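Local coordinates for amino acid ABC transporter, periplasmic amino acid-binding protein, putative (Streptococcus pneumoniae, PDB 4I62), which binds L-arginine, probably as the substrate-binding component of an amino acid ABC transporter, at residues I35-P47 against L79-V93. Sequence-based numbering, arbitrary orientation. Where two conformers were deposited one is given.
Sequences IKSKGKLVVALNP and LGVELELSPMSFDNV. With ARG (arginine), chain B.
Asn46 joins segment 79-93 to the bound arginine with one side-chain amide. Its ND2 donates to Met88 O (3.0 Å), tilted from the carbonyl plane and bent at the hydrogen (145°). Its OD1 receives NH2 of the ligand arginine at 2.9 Å and also a bond from Gln156. The backbone O of Asn46 takes ligand NH1, so the residue holds both terminal nitrogens, NH1 and NH2, of the guanidinium group. With chi1 at 171°, CG points away from the backbone N of Asn46 and the amide lies beside Met88 O and Phe90 N, at the start of helix 90-98. There CB of Asn46 meets the edge of the Phe90 ring. Ligand CD lies 3.5 Å above the centre of one face of that ring, while ligand NE and CZ lie near CD1.

Behind the site, strands 40-45 and 82-87 run parallel. Seven backbone bonds link the segments, from Glu82 N to Gly39 O through Met88 N to Leu45 O. The bond from Leu45 N to Ser86 O is the longest, at 3.3 Å. On one face of the sheet the extended chains of Lys40 and Glu84 meet in a salt bridge, NZ to OE1 at 2.7 Å. NZ comes from the syn side of the carboxylate, close to its plane. Farther along, CE of Met88 touches CB of Ala44 (3.8 Å), and Val93 packs on the same methyl. On the other face CD1 of Leu83 presses on CG2 of Val43 at 3.6 Å, with helix 67-79 packed against Leu41, Leu45 and Leu83. Val81 CG2 reaches Leu41 CB where the strands begin.

Strand 40-45, helix 67-79 and strand 82-87 form a right-handed beta-alpha-beta crossover, with the ligand at the C-terminal ends of the parallel strands, as in type II periplasmic binding proteins.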
loop_
_atom_site.group_PDB
_atom_site.type_symbol
_atom_site.label_atom_id
_atom_site.label_comp_id
_atom_site.label_asym_id
_atom_site.label_seq_id
_atom_site.Cartn_x
_atom_site.Cartn_y
_atom_site.Cartn_z
ATOM N N ILE A 35 -24.050 -6.169 -3.263
ATOM C CA ILE A 35 -23.544 -4.829 -3.394
ATOM C C ILE A 35 -24.517 -3.947 -4.155
ATOM O O ILE A 35 -24.832 -2.831 -3.683
ATOM C CB ILE A 35 -22.141 -4.825 -4.028
ATOM C CG1 ILE A 35 -21.127 -5.442 -3.073
ATOM C CG2 ILE A 35 -21.728 -3.446 -4.406
ATOM C CD1 ILE A 35 -19.817 -5.811 -3.761
ATOM N N LYS A 36 -25.015 -4.405 -5.305
ATOM C CA LYS A 36 -25.928 -3.562 -6.040
ATOM C C LYS A 36 -27.180 -3.304 -5.229
ATOM O O LYS A 36 -27.743 -2.194 -5.251
ATOM C CB LYS A 36 -26.262 -4.156 -7.404
ATOM C CG LYS A 36 -25.055 -4.118 -8.321
ATOM C CD LYS A 36 -25.381 -4.612 -9.720
ATOM C CE LYS A 36 -24.256 -4.286 -10.690
ATOM N NZ LYS A 36 -24.614 -4.606 -12.087
ATOM N N SER A 37 -27.701 -4.335 -4.565
ATOM C CA SER A 37 -28.943 -4.220 -3.799
ATOM C C SER A 37 -28.810 -3.286 -2.600
ATOM O O SER A 37 -29.764 -2.597 -2.216
ATOM C CB SER A 37 -29.411 -5.600 -3.332
ATOM O OG SER A 37 -30.582 -5.487 -2.549
ATOM N N LYS A 38 -27.650 -3.256 -1.972
ATOM C CA LYS A 38 -27.470 -2.364 -0.828
ATOM C C LYS A 38 -27.116 -0.943 -1.256
ATOM O O LYS A 38 -27.174 -0.017 -0.438
ATOM C CB LYS A 38 -26.489 -2.917 0.206
ATOM C CG LYS A 38 -25.038 -2.734 -0.152
ATOM C CD LYS A 38 -24.159 -3.442 0.871
ATOM C CE LYS A 38 -22.681 -3.309 0.528
ATOM N NZ LYS A 38 -21.854 -4.128 1.448
ATOM N N GLY A 39 -26.745 -0.762 -2.530
ATOM C CA GLY A 39 -26.557 0.568 -3.083
ATOM C C GLY A 39 -25.216 1.222 -2.805
ATOM O O GLY A 39 -25.029 2.403 -3.145
ATOM N N LYS A 40 -24.271 0.474 -2.244
ATOM C CA LYS A 40 -22.968 1.054 -1.920
ATOM C C LYS A 40 -21.904 -0.031 -1.905
ATOM O O LYS A 40 -22.223 -1.195 -1.729
ATOM C CB LYS A 40 -22.989 1.824 -0.605
ATOM C CG LYS A 40 -23.253 0.989 0.595
ATOM C CD LYS A 40 -23.369 1.933 1.788
ATOM C CE LYS A 40 -23.530 1.183 3.077
ATOM N NZ LYS A 40 -23.661 2.163 4.200
ATOM N N LEU A 41 -20.679 0.395 -2.169
ATOM C CA LEU A 41 -19.500 -0.459 -2.214
ATOM C C LEU A 41 -18.609 -0.007 -1.060
ATOM O O LEU A 41 -18.167 1.138 -1.046
ATOM C CB LEU A 41 -18.757 -0.256 -3.545
ATOM C CG LEU A 41 -17.435 -1.027 -3.713
ATOM C CD1 LEU A 41 -17.696 -2.508 -3.878
ATOM C CD2 LEU A 41 -16.647 -0.454 -4.881
ATOM N N VAL A 42 -18.328 -0.887 -0.100
ATOM C CA VAL A 42 -17.508 -0.533 1.059
ATOM C C VAL A 42 -16.076 -0.995 0.848
ATOM O O VAL A 42 -15.827 -2.181 0.649
ATOM C CB VAL A 42 -18.088 -1.153 2.352
ATOM C CG1 VAL A 42 -17.252 -0.718 3.552
ATOM C CG2 VAL A 42 -19.560 -0.746 2.582
ATOM N N VAL A 43 -15.150 -0.046 0.836
ATOM C CA VAL A 43 -13.735 -0.322 0.540
ATOM C C VAL A 43 -12.880 -0.053 1.774
ATOM O O VAL A 43 -12.811 1.074 2.263
ATOM C CB VAL A 43 -13.271 0.568 -0.627
ATOM C CG1 VAL A 43 -11.756 0.388 -0.891
ATOM C CG2 VAL A 43 -14.050 0.242 -1.927
ATOM N N ALA A 44 -12.226 -1.101 2.232
ATOM C CA ALA A 44 -11.279 -1.001 3.360
ATOM C C ALA A 44 -9.912 -0.554 2.878
ATOM O O ALA A 44 -9.412 -1.061 1.860
ATOM C CB ALA A 44 -11.171 -2.333 4.079
ATOM N N LEU A 45 -9.284 0.346 3.628
ATOM C CA LEU A 45 -7.965 0.828 3.259
ATOM C C LEU A 45 -7.300 1.519 4.459
ATOM O O LEU A 45 -7.974 1.932 5.406
ATOM C CB LEU A 45 -8.000 1.757 2.047
ATOM C CG LEU A 45 -8.540 3.169 2.250
ATOM C CD1 LEU A 45 -8.435 3.930 0.954
ATOM C CD2 LEU A 45 -9.934 3.314 2.848
ATOM N N ASN A 46 -5.982 1.665 4.384
ATOM C CA ASN A 46 -5.211 2.376 5.401
ATOM C C ASN A 46 -4.562 3.600 4.756
ATOM O O ASN A 46 -3.574 3.455 4.012
ATOM C CB ASN A 46 -4.151 1.443 5.963
ATOM C CG ASN A 46 -3.177 2.185 6.852
ATOM O OD1 ASN A 46 -1.954 2.201 6.601
ATOM N ND2 ASN A 46 -3.714 2.872 7.848
ATOM N N PRO A 47 -5.101 4.811 5.017
ATOM C CA PRO A 47 -4.687 6.000 4.246
ATOM C C PRO A 47 -3.397 6.700 4.757
ATOM O O PRO A 47 -3.394 7.877 5.117
ATOM C CB PRO A 47 -5.899 6.922 4.373
ATOM C CG PRO A 47 -6.432 6.617 5.740
ATOM C CD PRO A 47 -6.272 5.111 5.865
ATOM N N LEU A 79 -20.333 -0.407 -11.097
ATOM C CA LEU A 79 -21.374 -1.163 -10.423
ATOM C C LEU A 79 -22.672 -0.370 -10.233
ATOM O O LEU A 79 -23.684 -0.933 -9.825
ATOM C CB LEU A 79 -20.867 -1.593 -9.054
ATOM C CG LEU A 79 -19.707 -2.600 -9.049
ATOM C CD1 LEU A 79 -19.117 -2.781 -7.648
ATOM C CD2 LEU A 79 -20.182 -3.934 -9.574
ATOM N N GLY A 80 -22.656 0.933 -10.506
ATOM C CA GLY A 80 -23.829 1.784 -10.314
ATOM C C GLY A 80 -24.189 2.047 -8.855
ATOM O O GLY A 80 -25.369 2.259 -8.536
ATOM N N VAL A 81 -23.193 2.072 -7.972
ATOM C CA VAL A 81 -23.414 2.233 -6.532
ATOM C C VAL A 81 -22.571 3.361 -5.984
ATOM O O VAL A 81 -21.618 3.819 -6.608
ATOM C CB VAL A 81 -23.146 0.921 -5.736
ATOM C CG1 VAL A 81 -24.036 -0.206 -6.228
ATOM C CG2 VAL A 81 -21.645 0.492 -5.831
ATOM N N GLU A 82 -22.923 3.786 -4.773
ATOM C CA GLU A 82 -22.120 4.762 -4.052
ATOM C C GLU A 82 -20.829 4.134 -3.511
ATOM O O GLU A 82 -20.798 2.955 -3.208
ATOM C CB GLU A 82 -22.908 5.344 -2.880
ATOM C CG GLU A 82 -24.281 5.891 -3.250
ATOM C CD GLU A 82 -24.205 7.190 -4.022
ATOM O OE1 GLU A 82 -23.094 7.715 -4.174
ATOM O OE2 GLU A 82 -25.252 7.692 -4.464
ATOM N N LEU A 83 -19.782 4.927 -3.402
ATOM C CA LEU A 83 -18.554 4.483 -2.734
ATOM C C LEU A 83 -18.539 4.896 -1.260
ATOM O O LEU A 83 -18.804 6.041 -0.933
ATOM C CB LEU A 83 -17.352 5.104 -3.424
ATOM C CG LEU A 83 -15.984 4.824 -2.781
ATOM C CD1 LEU A 83 -15.690 3.330 -2.773
ATOM C CD2 LEU A 83 -14.907 5.576 -3.494
ATOM N N GLU A 84 -18.230 3.949 -0.378
ATOM C CA GLU A 84 -18.043 4.250 1.047
ATOM C C GLU A 84 -16.661 3.757 1.453
ATOM O O GLU A 84 -16.361 2.565 1.334
ATOM C CB GLU A 84 -19.116 3.551 1.878
ATOM C CG GLU A 84 -19.007 3.826 3.339
ATOM C CD GLU A 84 -20.088 3.134 4.151
ATOM O OE1 GLU A 84 -21.275 3.398 3.895
ATOM O OE2 GLU A 84 -19.749 2.313 5.037
ATOM N N LEU A 85 -15.798 4.668 1.904
ATOM C CA LEU A 85 -14.504 4.276 2.422
ATOM C C LEU A 85 -14.585 3.833 3.857
ATOM O O LEU A 85 -15.360 4.376 4.642
ATOM C CB LEU A 85 -13.519 5.416 2.303
ATOM C CG LEU A 85 -13.264 5.934 0.905
ATOM C CD1 LEU A 85 -12.248 7.071 0.939
ATOM C CD2 LEU A 85 -12.848 4.817 -0.073
ATOM N N SER A 86 -13.751 2.863 4.209
ATOM C CA SER A 86 -13.671 2.371 5.574
ATOM C C SER A 86 -12.214 2.403 5.992
ATOM O O SER A 86 -11.467 1.414 5.836
ATOM C CB SER A 86 -14.201 0.944 5.631
ATOM O OG SER A 86 -14.352 0.520 6.975
ATOM N N PRO A 87 -11.739 3.562 6.453
ATOM C CA PRO A 87 -10.327 3.653 6.851
ATOM C C PRO A 87 -10.055 2.899 8.142
ATOM O O PRO A 87 -10.882 2.924 9.065
ATOM C CB PRO A 87 -10.089 5.153 7.016
ATOM C CG PRO A 87 -11.431 5.744 7.318
ATOM C CD PRO A 87 -12.446 4.848 6.620
ATOM N N MET A 88 -8.873 2.292 8.222
ATOM C CA MET A 88 -8.514 1.500 9.375
ATOM C C MET A 88 -7.029 1.216 9.333
ATOM O O MET A 88 -6.363 1.533 8.355
ATOM C CB MET A 88 -9.337 0.223 9.395
ATOM C CG MET A 88 -9.041 -0.700 8.220
ATOM S SD MET A 88 -10.139 -2.141 8.127
ATOM C CE MET A 88 -11.709 -1.415 7.758
ATOM N N SER A 89 -6.523 0.630 10.394
ATOM C CA SER A 89 -5.133 0.209 10.377
ATOM C C SER A 89 -4.896 -0.854 9.327
ATOM O O SER A 89 -5.774 -1.705 9.066
ATOM C CB SER A 89 -4.745 -0.354 11.738
ATOM O OG SER A 89 -5.472 -1.533 12.021
ATOM N N PHE A 90 -3.708 -0.832 8.714
ATOM C CA PHE A 90 -3.472 -1.787 7.635
ATOM C C PHE A 90 -3.638 -3.231 8.091
ATOM O O PHE A 90 -4.189 -4.074 7.363
ATOM C CB PHE A 90 -2.126 -1.614 6.961
ATOM C CG PHE A 90 -1.953 -2.567 5.805
ATOM C CD1 PHE A 90 -2.656 -2.351 4.620
ATOM C CD2 PHE A 90 -1.163 -3.720 5.893
ATOM C CE1 PHE A 90 -2.550 -3.224 3.570
ATOM C CE2 PHE A 90 -1.084 -4.592 4.845
ATOM C CZ PHE A 90 -1.757 -4.340 3.665
ATOM N N ASP A 91 -3.178 -3.511 9.301
ATOM C CA ASP A 91 -3.227 -4.826 9.951
ATOM C C ASP A 91 -4.644 -5.402 9.970
ATOM O O ASP A 91 -4.816 -6.609 10.140
ATOM C CB ASP A 91 -2.658 -4.718 11.391
ATOM C CG ASP A 91 -2.077 -6.021 11.902
ATOM O OD1 ASP A 91 -1.583 -6.831 11.084
ATOM O OD2 ASP A 91 -2.106 -6.224 13.129
ATOM N N ASN A 92 -5.662 -4.525 9.888
ATOM C CA ASN A 92 -7.057 -4.956 9.962
ATOM C C ASN A 92 -7.789 -4.996 8.607
ATOM O O ASN A 92 -8.968 -5.455 8.530
ATOM C CB ASN A 92 -7.825 -4.059 10.936
ATOM C CG ASN A 92 -7.285 -4.143 12.363
ATOM O OD1 ASN A 92 -7.305 -3.153 13.115
ATOM N ND2 ASN A 92 -6.788 -5.286 12.721
ATOM N N VAL A 93 -7.144 -4.508 7.550
ATOM C CA VAL A 93 -7.805 -4.360 6.243
ATOM C C VAL A 93 -8.284 -5.690 5.658
ATOM O O VAL A 93 -9.481 -5.858 5.314
ATOM C CB VAL A 93 -6.875 -3.613 5.270
ATOM C CG1 VAL A 93 -7.305 -3.768 3.824
ATOM C CG2 VAL A 93 -6.818 -2.164 5.634
HETATM N N ARG B . 2.055 -3.973 -0.245
HETATM C CA ARG B . 2.194 -4.312 1.195
HETATM C C ARG B . 1.270 -5.461 1.590
HETATM O O ARG B . 0.294 -5.738 0.862
HETATM C CB ARG B . 2.008 -3.085 2.067
HETATM C CG ARG B . 0.678 -2.366 1.830
HETATM C CD ARG B . 0.394 -1.331 2.899
HETATM N NE ARG B . -0.699 -0.473 2.479
HETATM C CZ ARG B . -1.212 0.508 3.194
HETATM N NH1 ARG B . -2.224 1.219 2.709
HETATM N NH2 ARG B . -0.722 0.776 4.402
HETATM O OXT ARG B . 1.525 -6.055 2.689
#